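Local coordinates for 9.5 kDa culture filtrate antigen cfp10A (Mycobacterium tuberculosis, PDB 3DWM), which probably serves, in its thiocarboxylated form, as the sulfur donor for CysM-dependent cysteine biosynthesis, at residues Gly53-Phe58 against Asp67-Gly72. Residues are numbered along the deposited sequence; the frame is centred on the assembly and turned at random.
Sequences GKLHRF and DVRFSG
Arg69 NH2 donates to the backbone carbonyl of His56, with NH2 to O at 2.8 Å. The bond is bent at the hydrogen, 137°, and the donor stands above the carbonyl plane, although the oxygen lies close to the plane of the guanidinium. Arg69 reaches this far because its chain runs extended from CG to NE, bringing the guanidinium across to residues 53-58. Its NH1 bonds to the carbonyl of Val59, where strand 59-63 begins, so the two nitrogens reach carbonyls three residues apart, which probably restricts rotation of the group. Leu55 CD1 approaches the guanidinium obliquely, 3.8 Å from Arg69 NH1, and makes the apolar contact with Val68 CG2 at 3.9 Å, the leucine and valine side chains crossing at about a right angle. Leu55 also packs on Ile61 and Leu74, and Val68 on Val63. Each segment also has a local side-chain bond: His56 ND1 accepts from Phe58 N at 3.1 Å, and Asp67 OD1 accepts from Arg69 N at 3.1 Å, closing an Asx turn at the root of the reaching arginine. The arginine thus ties together two loops flanking the hairpin of strands 59-63 and 66-67 in the ubiquitin-like beta-grasp fold of the ThiS family.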
# COMPACT_ATOMS: atom_id res chain seq x y z
N GLY A 53 -12.43 1.03 -4.13
CA GLY A 53 -11.80 2.21 -3.53
C GLY A 53 -11.56 1.99 -2.07
O GLY A 53 -10.79 2.74 -1.45
N LYS A 54 -12.20 0.95 -1.53
CA LYS A 54 -12.14 0.61 -0.11
C LYS A 54 -11.16 -0.53 0.02
O LYS A 54 -11.14 -1.44 -0.82
CB LYS A 54 -13.55 0.26 0.47
N LEU A 55 -10.29 -0.41 1.02
CA LEU A 55 -9.27 -1.39 1.35
C LEU A 55 -9.86 -2.68 1.87
O LEU A 55 -10.97 -2.72 2.40
CB LEU A 55 -8.36 -0.86 2.43
CG LEU A 55 -7.21 0.10 2.18
CD1 LEU A 55 -6.56 0.28 3.56
CD2 LEU A 55 -6.22 -0.44 1.09
N HIS A 56 -9.07 -3.72 1.77
CA HIS A 56 -9.49 -5.03 2.09
C HIS A 56 -9.64 -5.17 3.62
O HIS A 56 -8.81 -4.62 4.36
CB HIS A 56 -8.42 -5.97 1.56
CG HIS A 56 -8.82 -7.39 1.61
ND1 HIS A 56 -8.75 -8.13 2.77
CD2 HIS A 56 -9.36 -8.20 0.67
CE1 HIS A 56 -9.20 -9.35 2.54
NE2 HIS A 56 -9.59 -9.41 1.28
N ARG A 57 -10.67 -5.90 4.08
CA ARG A 57 -10.91 -6.00 5.51
C ARG A 57 -9.72 -6.51 6.33
O ARG A 57 -9.52 -6.06 7.47
CB ARG A 57 -12.15 -6.84 5.82
CG ARG A 57 -13.39 -6.01 6.05
CD ARG A 57 -14.63 -6.89 6.03
NE ARG A 57 -14.66 -7.82 7.17
CZ ARG A 57 -15.60 -8.76 7.36
NH1 ARG A 57 -16.58 -8.91 6.50
NH2 ARG A 57 -15.54 -9.56 8.41
N PHE A 58 -8.93 -7.43 5.78
CA PHE A 58 -7.82 -8.07 6.52
C PHE A 58 -6.44 -7.58 6.12
O PHE A 58 -5.43 -8.25 6.37
CB PHE A 58 -7.90 -9.59 6.42
CG PHE A 58 -9.25 -10.12 6.70
CD1 PHE A 58 -9.84 -9.91 7.96
CD2 PHE A 58 -9.97 -10.81 5.71
CE1 PHE A 58 -11.11 -10.38 8.23
CE2 PHE A 58 -11.26 -11.30 5.96
CZ PHE A 58 -11.83 -11.07 7.22
N ASP A 67 -2.48 5.08 10.98
CA ASP A 67 -3.36 4.14 10.34
C ASP A 67 -4.23 4.89 9.33
O ASP A 67 -5.00 5.79 9.69
CB ASP A 67 -4.20 3.47 11.42
CG ASP A 67 -5.06 2.33 10.89
OD1 ASP A 67 -5.42 2.27 9.69
OD2 ASP A 67 -5.41 1.47 11.71
N VAL A 68 -4.11 4.53 8.06
CA VAL A 68 -4.84 5.22 7.00
C VAL A 68 -6.38 5.23 7.18
O VAL A 68 -7.08 6.19 6.76
CB VAL A 68 -4.44 4.73 5.57
CG1 VAL A 68 -2.94 4.72 5.44
CG2 VAL A 68 -5.01 3.38 5.26
N ARG A 69 -6.91 4.16 7.80
CA ARG A 69 -8.33 4.13 8.16
C ARG A 69 -8.72 5.36 9.00
O ARG A 69 -9.91 5.61 9.17
CB ARG A 69 -8.70 2.81 8.86
CG ARG A 69 -8.99 1.71 7.87
CD ARG A 69 -8.99 0.35 8.54
NE ARG A 69 -9.46 -0.71 7.64
CZ ARG A 69 -8.67 -1.47 6.88
NH1 ARG A 69 -7.35 -1.29 6.89
NH2 ARG A 69 -9.20 -2.40 6.09
N PHE A 70 -7.74 6.13 9.50
CA PHE A 70 -8.08 7.33 10.25
C PHE A 70 -7.73 8.60 9.57
O PHE A 70 -8.05 9.67 10.07
CB PHE A 70 -7.53 7.28 11.67
CG PHE A 70 -8.06 6.15 12.42
CD1 PHE A 70 -7.21 5.24 13.02
CD2 PHE A 70 -9.43 5.92 12.43
CE1 PHE A 70 -7.72 4.10 13.68
CE2 PHE A 70 -9.98 4.78 13.07
CZ PHE A 70 -9.12 3.87 13.70
N SER A 71 -7.12 8.49 8.40
CA SER A 71 -6.71 9.66 7.65
C SER A 71 -7.32 9.73 6.23
O SER A 71 -6.84 10.47 5.41
CB SER A 71 -5.17 9.70 7.58
OG SER A 71 -4.63 8.52 6.99
N GLY A 72 -8.35 8.96 5.94
CA GLY A 72 -8.96 9.05 4.62
C GLY A 72 -8.71 7.87 3.67
O GLY A 72 -9.00 7.98 2.46